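Local coordinates for protein chloride intracellular channel Clic (Drosophila melanogaster, PDB 2YV7) that may insert into membranes from a soluble globular state to form chloride channels whose activity depends on pH, at residues H83-I88 against E98-H103; P21-I26 against L87-L92; M48-L53 against K106-G111; L25-S30 against L61-V66. All coordinates share one frame; numbering follows the deposited sequence.

Contact 1 of 4, residues H83-I88 against E98-H103; sequences HPPILI and EKIERH. With CA (calcium ion), chain B.
I100 and P85 meet where helix 97-107 packs against the start of strand 86-89. The CD1 methyl of I100 lies 3.3 Å from P85 O and, less closely, 4.2 Å from P85 CG on the proline ring. This reach follows from the I100 conformation: CG1 is turned anti to the carbonyl carbon (chi1 -62°) and the chain beyond it is extended, so CD1 is carried out to P85 while CG2 is left for L87. Further along the strand, L87 CD1 sits 3.7 Å from I100 CG2, the two side chains sliding past each other in opposite directions. The other branch of L87, CD2, approaches the H103 ring obliquely, one helical turn on from I100. No hydrogen bond spans the contact; it is mainly apolar, and the axes of strand 86-88 and helix 98-103 approach to 8.8 Å.

The next shell is calcium. P85 O, the atom touched by I100, also binds the ion at 2.6 Å, as does H83 O at 2.6 Å; L95 O adds another main-chain ligand, and N97 also belongs to the site. The peptide bond before P85 is cis, at the place of the cis-proline that marks the thioredoxin fold, and the ring rests on F42, C43 and Y46 of helix 41-55. I94, on the neighbouring strand, packs against L87, I100 and H103 together. The three carbonyl oxygens of H83, P85 and L95 take their positions from the course of the chain. Since I100 CD1 lies against the P85 carbonyl, packing and metal site meet at one atom, and a shift of the helix would probably be felt at the ion.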
# COMPACT_ATOMS: atom_id res chain seq x y z
N HIS A 83 11.27 8.79 10.35
CA HIS A 83 10.73 7.44 10.20
C HIS A 83 10.69 6.97 8.74
O HIS A 83 10.49 7.79 7.84
CB HIS A 83 9.30 7.42 10.73
CG HIS A 83 9.22 7.36 12.22
ND1 HIS A 83 9.38 8.47 13.02
CD2 HIS A 83 9.02 6.32 13.06
CE1 HIS A 83 9.26 8.12 14.29
NE2 HIS A 83 9.05 6.82 14.34
N PRO A 84 10.87 5.65 8.51
CA PRO A 84 10.63 5.10 7.17
C PRO A 84 9.21 5.48 6.68
O PRO A 84 8.35 5.82 7.51
CB PRO A 84 10.84 3.59 7.36
CG PRO A 84 11.87 3.58 8.50
CD PRO A 84 11.32 4.59 9.44
N PRO A 85 8.99 5.47 5.35
CA PRO A 85 9.99 5.13 4.36
C PRO A 85 10.94 6.29 4.11
O PRO A 85 10.61 7.46 4.34
CB PRO A 85 9.18 4.93 3.08
CG PRO A 85 7.98 5.78 3.28
CD PRO A 85 7.68 5.80 4.74
N ILE A 86 12.11 5.91 3.63
CA ILE A 86 13.15 6.84 3.22
C ILE A 86 13.65 6.33 1.91
O ILE A 86 13.90 5.13 1.75
CB ILE A 86 14.31 6.84 4.27
CG1 ILE A 86 13.85 7.52 5.56
CG2 ILE A 86 15.58 7.50 3.63
CD1 ILE A 86 14.62 7.10 6.84
N LEU A 87 13.80 7.22 0.91
CA LEU A 87 14.20 6.79 -0.43
C LEU A 87 15.64 7.30 -0.71
O LEU A 87 15.91 8.47 -0.51
CB LEU A 87 13.25 7.34 -1.50
CG LEU A 87 13.46 7.06 -2.99
CD1 LEU A 87 12.22 7.35 -3.80
CD2 LEU A 87 14.62 7.89 -3.62
N ILE A 88 16.54 6.38 -1.07
CA ILE A 88 17.97 6.76 -1.26
C ILE A 88 18.29 6.53 -2.72
O ILE A 88 18.17 5.41 -3.24
CB ILE A 88 18.96 5.99 -0.33
CG1 ILE A 88 18.54 6.07 1.15
CG2 ILE A 88 20.41 6.56 -0.50
CD1 ILE A 88 19.48 5.33 2.09
N GLU A 98 5.90 13.26 1.27
CA GLU A 98 5.46 14.08 0.13
C GLU A 98 6.60 14.32 -0.85
O GLU A 98 6.37 14.36 -2.07
CB GLU A 98 4.85 15.41 0.57
CG GLU A 98 4.05 16.09 -0.55
CD GLU A 98 3.25 17.29 -0.08
OE1 GLU A 98 3.08 17.48 1.15
OE2 GLU A 98 2.78 18.06 -0.96
N LYS A 99 7.82 14.43 -0.33
CA LYS A 99 9.01 14.64 -1.19
C LYS A 99 9.46 13.36 -1.89
O LYS A 99 9.93 13.43 -3.01
CB LYS A 99 10.17 15.30 -0.44
CG LYS A 99 9.78 16.59 0.27
CD LYS A 99 10.99 17.33 0.81
CE LYS A 99 10.53 18.48 1.71
NZ LYS A 99 11.65 19.42 1.97
N ILE A 100 9.27 12.20 -1.24
CA ILE A 100 9.50 10.91 -1.89
C ILE A 100 8.63 10.76 -3.10
O ILE A 100 9.11 10.38 -4.17
CB ILE A 100 9.30 9.71 -0.90
CG1 ILE A 100 10.32 9.82 0.26
CG2 ILE A 100 9.36 8.38 -1.65
CD1 ILE A 100 10.22 8.77 1.36
N GLU A 101 7.32 11.05 -2.96
CA GLU A 101 6.42 11.04 -4.15
C GLU A 101 6.89 11.93 -5.26
O GLU A 101 7.01 11.50 -6.43
CB GLU A 101 5.00 11.49 -3.77
CG GLU A 101 4.32 10.42 -3.08
CD GLU A 101 2.78 10.55 -2.97
OE1 GLU A 101 2.06 11.21 -3.78
OE2 GLU A 101 2.30 9.90 -2.03
N ARG A 102 7.13 13.19 -4.90
CA ARG A 102 7.56 14.21 -5.83
C ARG A 102 8.82 13.74 -6.51
O ARG A 102 8.93 13.87 -7.72
CB ARG A 102 7.75 15.55 -5.08
CG ARG A 102 7.54 16.80 -5.92
CD ARG A 102 7.16 18.00 -5.02
NE ARG A 102 6.60 19.12 -5.79
CZ ARG A 102 7.16 20.33 -5.92
NH1 ARG A 102 8.32 20.63 -5.32
NH2 ARG A 102 6.55 21.26 -6.66
N HIS A 103 9.75 13.14 -5.76
CA HIS A 103 11.01 12.63 -6.34
C HIS A 103 10.79 11.48 -7.32
O HIS A 103 11.38 11.45 -8.40
CB HIS A 103 11.97 12.18 -5.25
CG HIS A 103 13.35 11.90 -5.74
ND1 HIS A 103 13.74 10.66 -6.20
CD2 HIS A 103 14.43 12.72 -5.89
CE1 HIS A 103 15.00 10.71 -6.57
NE2 HIS A 103 15.44 11.95 -6.41
CA CA B . 9.46 9.22 5.86

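Contact 2 of 4, residues P21-I26 against L87-L92; sequences PEIELI and LIDNGL
I23 packs over L87 with its CG2 branch, 3.9 Å from L87 CG, and sends its other branch across to D89, the residue opposite. CG1 stands anti to the carbonyl carbon (chi1 -48°), and the bend beyond it (chi2 -68°) brings I23 CD1 to 3.6 Å from D89 OD1. Cut back to an alanine, this position would probably leave L87 CG without its packing partner and open a gap between L87 and D89.

Between the strands, E24 and I88 form an antiparallel hydrogen-bonded pair. E24 N gives a nearly straight bond to I88 O (3.0 Å, 175°), and I88 N returns one to E24 O at 2.8 Å; both donors lie in the plane of the carbonyl they meet. Next to it, L25 and L87 are a non-hydrogen-bonded pair. On the face away from I23, the extended chain of E24 runs alongside I88, with E24 OE1 3.6 Å from I88 CD1, while its OE2 makes a very short, probable hydrogen bond to the T64 hydroxyl. I26 adds a methyl contact, CD1 to I88 CD1 at 4.0 Å.

Beyond D89 a type I' turn through N90 and G91 reverses the chain into a tight hairpin. In the order of the sheet, strand 22-28 runs between strands 60-66 and 86-89; I23 and L25 face L50 of helix 41-55, L87 and D89 face helix 97-107, and F79 packs on I26 and I88.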
# COMPACT_ATOMS: atom_id res chain seq x y z
N PRO A 21 19.89 3.08 -12.72
CA PRO A 21 20.04 3.50 -11.32
C PRO A 21 19.55 2.47 -10.30
O PRO A 21 18.53 1.79 -10.50
CB PRO A 21 19.13 4.71 -11.22
CG PRO A 21 18.97 5.18 -12.60
CD PRO A 21 19.02 3.99 -13.47
N GLU A 22 20.28 2.33 -9.20
CA GLU A 22 19.77 1.53 -8.10
C GLU A 22 19.07 2.43 -7.10
O GLU A 22 19.68 3.33 -6.53
CB GLU A 22 20.87 0.71 -7.42
CG GLU A 22 20.67 0.55 -5.92
CD GLU A 22 21.12 -0.79 -5.39
OE1 GLU A 22 20.73 -1.83 -5.98
OE2 GLU A 22 21.82 -0.79 -4.35
N ILE A 23 17.78 2.19 -6.88
CA ILE A 23 17.08 2.92 -5.82
C ILE A 23 16.96 2.03 -4.61
O ILE A 23 16.66 0.84 -4.75
CB ILE A 23 15.67 3.40 -6.31
CG1 ILE A 23 15.77 4.08 -7.68
CG2 ILE A 23 15.02 4.36 -5.31
CD1 ILE A 23 16.53 5.41 -7.67
N GLU A 24 17.21 2.61 -3.43
CA GLU A 24 17.07 1.91 -2.15
C GLU A 24 15.87 2.47 -1.40
O GLU A 24 15.77 3.68 -1.21
CB GLU A 24 18.32 2.04 -1.28
CG GLU A 24 18.15 1.31 0.07
CD GLU A 24 19.41 1.30 0.97
OE1 GLU A 24 20.37 2.07 0.74
OE2 GLU A 24 19.42 0.51 1.94
N LEU A 25 14.93 1.60 -1.02
CA LEU A 25 13.81 2.02 -0.19
C LEU A 25 13.97 1.43 1.22
O LEU A 25 14.01 0.22 1.38
CB LEU A 25 12.45 1.61 -0.80
CG LEU A 25 11.25 2.13 0.00
CD1 LEU A 25 11.16 3.65 -0.02
CD2 LEU A 25 9.99 1.46 -0.60
N ILE A 26 14.10 2.30 2.20
CA ILE A 26 14.11 1.82 3.58
C ILE A 26 12.69 1.73 4.11
O ILE A 26 11.95 2.72 4.06
CB ILE A 26 14.94 2.71 4.51
CG1 ILE A 26 16.41 2.77 3.97
CG2 ILE A 26 14.91 2.16 5.90
CD1 ILE A 26 17.42 3.43 4.94
N LEU A 87 13.80 7.22 0.91
CA LEU A 87 14.20 6.79 -0.43
C LEU A 87 15.64 7.30 -0.71
O LEU A 87 15.91 8.47 -0.51
CB LEU A 87 13.25 7.34 -1.50
CG LEU A 87 13.46 7.06 -2.99
CD1 LEU A 87 12.22 7.35 -3.80
CD2 LEU A 87 14.62 7.89 -3.62
N ILE A 88 16.54 6.38 -1.07
CA ILE A 88 17.97 6.76 -1.26
C ILE A 88 18.29 6.53 -2.72
O ILE A 88 18.17 5.41 -3.24
CB ILE A 88 18.96 5.99 -0.33
CG1 ILE A 88 18.54 6.07 1.15
CG2 ILE A 88 20.41 6.56 -0.50
CD1 ILE A 88 19.48 5.33 2.09
N ASP A 89 18.65 7.63 -3.37
CA ASP A 89 18.93 7.68 -4.81
C ASP A 89 20.39 8.18 -4.96
O ASP A 89 20.65 9.37 -4.79
CB ASP A 89 17.94 8.68 -5.45
CG ASP A 89 18.06 8.79 -6.97
OD1 ASP A 89 18.94 8.15 -7.61
OD2 ASP A 89 17.26 9.56 -7.55
N ASN A 90 21.33 7.26 -5.22
CA ASN A 90 22.76 7.63 -5.28
C ASN A 90 23.17 8.63 -4.16
O ASN A 90 23.52 9.79 -4.44
CB ASN A 90 23.09 8.21 -6.68
CG ASN A 90 24.46 7.79 -7.20
OD1 ASN A 90 25.47 7.91 -6.51
ND2 ASN A 90 24.51 7.34 -8.45
N GLY A 91 23.11 8.18 -2.90
CA GLY A 91 23.60 8.96 -1.73
C GLY A 91 22.75 10.12 -1.21
O GLY A 91 22.98 10.62 -0.08
N LEU A 92 21.79 10.55 -2.04
CA LEU A 92 20.80 11.55 -1.68
C LEU A 92 19.65 10.83 -0.97
O LEU A 92 19.10 9.88 -1.51
CB LEU A 92 20.29 12.20 -2.95
CG LEU A 92 19.27 13.34 -2.95
CD1 LEU A 92 19.87 14.65 -2.46
CD2 LEU A 92 18.77 13.49 -4.39

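Contact 3 of 4, residues M48-L53 against K106-G111; sequences MDLYLL and KNIPGG
A type II beta turn, I108 to G111, leads out of helix 97-107 into helix 111-114 and receives L53 and L50 from helix 41-55. L53 drives its forked end into the turn. Its CG stands anti to the carbonyl carbon (chi1 -68°), which carries both methyls out to the turn: L53 CD1 meets I108 CG2 at 3.6 Å, whereas L53 CD2 comes against the main chain, 3.6 Å from G110 C. One helical turn earlier along the face, L50 CD2 touches I108 CD1 at 3.9 Å, the two side chains crossing at about a right angle. I108 therefore offers a different branch to each leucine.

The element is built into the N-terminal, thioredoxin-like half of the GST fold. Helix 41-55 is the crossover helix there, and M48 and L52 on it touch C176 of helix 173-193. Nearly all of helix 41-55 lies in the region predicted to span the membrane after insertion, which is consistent with the greasy surface it buries in this soluble form.

The backbone at G110 calls for glycine: with phi 97°, a CB would jam against the preceding carbonyl oxygen, and such an atom would also collide with L53 CD2. At G111, whose angles are ordinary helical ones, a CB would crowd I108 O, the acceptor that takes the hydrogen bond from G111 N at 2.9 Å and closes the turn. G110 is at the same time the N-cap of helix 111-114, whose L114 packs on L53. The T58 hydroxyl is placed to bond with both P109 O and L53 O, presumably sharing its proton or alternating between them.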
# COMPACT_ATOMS: atom_id res chain seq x y z
N MET A 48 5.42 -0.32 -3.82
CA MET A 48 4.69 -0.68 -5.02
C MET A 48 5.09 0.21 -6.23
O MET A 48 5.25 -0.33 -7.30
CB MET A 48 3.17 -0.56 -4.77
CG MET A 48 2.69 -1.77 -4.02
SD MET A 48 0.86 -1.83 -3.89
CE MET A 48 0.45 -2.23 -5.59
N ASP A 49 5.17 1.53 -6.04
CA ASP A 49 5.53 2.47 -7.15
C ASP A 49 6.88 2.05 -7.69
O ASP A 49 7.05 1.87 -8.91
CB ASP A 49 5.62 3.89 -6.60
CG ASP A 49 4.27 4.51 -6.38
OD1 ASP A 49 3.36 4.11 -7.11
OD2 ASP A 49 4.21 5.44 -5.61
N LEU A 50 7.82 1.81 -6.78
CA LEU A 50 9.20 1.53 -7.26
C LEU A 50 9.32 0.15 -7.95
O LEU A 50 10.07 -0.05 -8.92
CB LEU A 50 10.15 1.68 -6.08
CG LEU A 50 10.35 3.13 -5.62
CD1 LEU A 50 10.99 3.20 -4.17
CD2 LEU A 50 11.15 3.98 -6.64
N TYR A 51 8.58 -0.82 -7.43
CA TYR A 51 8.55 -2.15 -8.01
C TYR A 51 8.04 -2.06 -9.44
O TYR A 51 8.60 -2.73 -10.33
CB TYR A 51 7.72 -3.11 -7.12
CG TYR A 51 7.89 -4.56 -7.52
CD1 TYR A 51 7.25 -5.06 -8.66
CD2 TYR A 51 8.74 -5.42 -6.78
CE1 TYR A 51 7.44 -6.35 -9.07
CE2 TYR A 51 8.91 -6.74 -7.17
CZ TYR A 51 8.25 -7.18 -8.32
OH TYR A 51 8.40 -8.46 -8.78
N LEU A 52 6.97 -1.29 -9.67
CA LEU A 52 6.43 -1.16 -11.00
C LEU A 52 7.50 -0.55 -11.95
O LEU A 52 7.58 -0.93 -13.09
CB LEU A 52 5.18 -0.26 -11.01
CG LEU A 52 3.91 -0.78 -10.28
CD1 LEU A 52 2.88 0.34 -10.16
CD2 LEU A 52 3.36 -1.99 -10.97
N LEU A 53 8.24 0.41 -11.45
CA LEU A 53 9.29 1.11 -12.27
C LEU A 53 10.47 0.17 -12.57
O LEU A 53 11.03 0.16 -13.68
CB LEU A 53 9.75 2.35 -11.54
CG LEU A 53 8.70 3.49 -11.43
CD1 LEU A 53 9.33 4.75 -10.84
CD2 LEU A 53 8.07 3.78 -12.82
N LYS A 106 9.14 13.13 -10.51
CA LYS A 106 9.94 14.07 -11.28
C LYS A 106 11.32 13.55 -11.68
O LYS A 106 11.77 13.80 -12.80
CB LYS A 106 10.03 15.40 -10.55
CG LYS A 106 8.67 16.09 -10.47
CD LYS A 106 8.66 17.28 -9.51
CE LYS A 106 7.41 18.14 -9.70
NZ LYS A 106 7.40 18.83 -11.03
N ASN A 107 11.96 12.79 -10.79
CA ASN A 107 13.37 12.37 -10.97
C ASN A 107 13.67 10.91 -11.31
O ASN A 107 14.78 10.57 -11.75
CB ASN A 107 14.16 12.80 -9.74
CG ASN A 107 14.05 14.27 -9.48
OD1 ASN A 107 13.75 14.72 -8.37
ND2 ASN A 107 14.26 15.05 -10.53
N ILE A 108 12.70 10.02 -11.14
CA ILE A 108 12.95 8.63 -11.49
C ILE A 108 12.31 8.29 -12.84
O ILE A 108 11.12 8.55 -13.06
CB ILE A 108 12.50 7.64 -10.37
CG1 ILE A 108 13.39 7.81 -9.12
CG2 ILE A 108 12.58 6.19 -10.88
CD1 ILE A 108 12.80 7.25 -7.83
N PRO A 109 13.12 7.74 -13.78
CA PRO A 109 12.57 7.38 -15.09
C PRO A 109 11.36 6.50 -14.94
O PRO A 109 11.38 5.56 -14.14
CB PRO A 109 13.71 6.58 -15.75
CG PRO A 109 14.74 6.34 -14.66
CD PRO A 109 14.56 7.44 -13.68
N GLY A 110 10.32 6.81 -15.71
CA GLY A 110 9.05 6.10 -15.65
C GLY A 110 8.03 6.80 -14.80
O GLY A 110 6.83 6.53 -14.92
N GLY A 111 8.53 7.71 -13.95
CA GLY A 111 7.77 8.33 -12.86
C GLY A 111 6.60 9.17 -13.32
O GLY A 111 5.53 9.13 -12.71

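Contact 4 of 4, residues L25-S30 against L61-V66; sequences LIIKAS and LKVTTV
L25 and I27 of strand 22-28 exchange backbone hydrogen bonds with strand 60-66 in parallel register, L25 beside V63 and I27 beside T65. L25 N bonds to K62 O at 2.7 Å, T64 N to L25 O, I27 N to T64 O, and V66 N to I27 O at 2.8 Å. The last bond, from A29 N (2.9 Å), meets V66 O from above the carbonyl plane, 47° out of it and off the lone pairs. CA-H...O contacts supplement these bonds, among them I26 CA to T64 O at 3.3 Å.

Apolar contacts line both faces. On the face of I26 and T64, I26 CG2 is pressed to 3.4 Å from V66 CG1, a tight pair. On the other, I27 CD1 meets V63 CG1 at 3.6 Å, and T65 CG2 lies 3.5 Å from A29 CB. I27 CG1 stands between the backbone N and the carbonyl carbon (chi1 74°), and the extended chain beyond carries CD1 to V63. A glycine in place of I27 would probably leave the V63 methyl without its mate and uncover C43 of helix 41-55.

Main-chain bonds supply the pairing of this beta-alpha-beta unit, while side-chain contacts, I27 with V63, I26 with V66 and T65 with A29, probably select its register.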
# COMPACT_ATOMS: atom_id res chain seq x y z
N LEU A 25 14.93 1.60 -1.02
CA LEU A 25 13.81 2.02 -0.19
C LEU A 25 13.97 1.43 1.22
O LEU A 25 14.01 0.22 1.38
CB LEU A 25 12.45 1.61 -0.80
CG LEU A 25 11.25 2.13 0.00
CD1 LEU A 25 11.16 3.65 -0.02
CD2 LEU A 25 9.99 1.46 -0.60
N ILE A 26 14.10 2.30 2.20
CA ILE A 26 14.11 1.82 3.58
C ILE A 26 12.69 1.73 4.11
O ILE A 26 11.95 2.72 4.06
CB ILE A 26 14.94 2.71 4.51
CG1 ILE A 26 16.41 2.77 3.97
CG2 ILE A 26 14.91 2.16 5.90
CD1 ILE A 26 17.42 3.43 4.94
N ILE A 27 12.33 0.57 4.66
CA ILE A 27 10.96 0.36 5.22
C ILE A 27 10.98 -0.12 6.68
O ILE A 27 11.95 -0.67 7.14
CB ILE A 27 10.09 -0.57 4.28
CG1 ILE A 27 10.53 -2.03 4.37
CG2 ILE A 27 10.01 0.01 2.88
CD1 ILE A 27 9.70 -3.06 3.52
N LYS A 28 9.87 0.08 7.40
CA LYS A 28 9.72 -0.32 8.80
C LYS A 28 9.48 -1.82 8.83
O LYS A 28 8.70 -2.34 8.00
CB LYS A 28 8.51 0.35 9.42
CG LYS A 28 8.65 1.86 9.68
CD LYS A 28 7.31 2.51 10.07
CE LYS A 28 7.51 3.74 10.99
NZ LYS A 28 6.24 4.48 11.35
N ALA A 29 10.18 -2.49 9.75
CA ALA A 29 10.03 -3.91 9.98
C ALA A 29 8.80 -4.18 10.82
O ALA A 29 8.37 -3.34 11.62
CB ALA A 29 11.23 -4.48 10.74
N SER A 30 8.30 -5.38 10.63
CA SER A 30 7.36 -6.01 11.52
C SER A 30 7.80 -5.82 12.97
O SER A 30 8.96 -5.99 13.32
CB SER A 30 7.34 -7.51 11.21
OG SER A 30 6.70 -8.26 12.22
N LEU A 61 15.74 -1.95 -7.79
CA LEU A 61 15.14 -1.69 -6.50
C LEU A 61 15.79 -2.57 -5.45
O LEU A 61 15.81 -3.79 -5.60
CB LEU A 61 13.62 -1.98 -6.54
CG LEU A 61 12.88 -1.66 -5.22
CD1 LEU A 61 13.06 -0.21 -4.70
CD2 LEU A 61 11.37 -2.07 -5.31
N LYS A 62 16.23 -1.94 -4.38
CA LYS A 62 16.74 -2.56 -3.16
C LYS A 62 15.88 -2.09 -2.01
O LYS A 62 15.75 -0.89 -1.77
CB LYS A 62 18.20 -2.13 -2.93
CG LYS A 62 18.84 -2.46 -1.59
CD LYS A 62 20.31 -1.87 -1.55
CE LYS A 62 21.05 -2.11 -0.22
NZ LYS A 62 22.25 -1.19 -0.02
N VAL A 63 15.27 -3.06 -1.33
CA VAL A 63 14.43 -2.79 -0.17
C VAL A 63 15.12 -3.22 1.13
O VAL A 63 15.48 -4.39 1.29
CB VAL A 63 13.04 -3.45 -0.34
CG1 VAL A 63 12.17 -3.26 0.91
CG2 VAL A 63 12.34 -2.87 -1.56
N THR A 64 15.32 -2.25 2.03
CA THR A 64 16.00 -2.41 3.31
C THR A 64 14.97 -2.29 4.43
O THR A 64 14.30 -1.27 4.57
CB THR A 64 17.06 -1.32 3.54
OG1 THR A 64 17.99 -1.32 2.44
CG2 THR A 64 17.80 -1.56 4.83
N THR A 65 14.88 -3.32 5.26
CA THR A 65 13.95 -3.33 6.38
C THR A 65 14.67 -2.93 7.68
O THR A 65 15.71 -3.51 8.01
CB THR A 65 13.30 -4.73 6.47
OG1 THR A 65 12.83 -5.11 5.18
CG2 THR A 65 12.16 -4.71 7.36
N VAL A 66 14.16 -1.95 8.39
CA VAL A 66 14.73 -1.56 9.69
C VAL A 66 13.76 -1.77 10.87
O VAL A 66 12.58 -1.37 10.83
CB VAL A 66 15.29 -0.10 9.71
CG1 VAL A 66 14.36 0.83 9.01
CG2 VAL A 66 15.49 0.42 11.15

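From the N terminus, strand 22-28 starts two loops at once. Contact 4 closes the shorter, bringing strand 60-66 back beside it after helix 41-55; contact 2 closes the longer, adding strand 86-89 on the other flank, and the two share L25 and I26. Contact 3 crosses both, since it leaves from the helix between the first two strands and closes only after helix 97-107. Contact 1 begins where contact 2 ends, sharing L87 and I88, and lies wholly within the span of contact 3, in series after contact 4. Contacts 2 and 4 thus build the sheet, while contacts 1 and 3 bind helix 97-107 and its exit turn to the sheet and to helix 41-55.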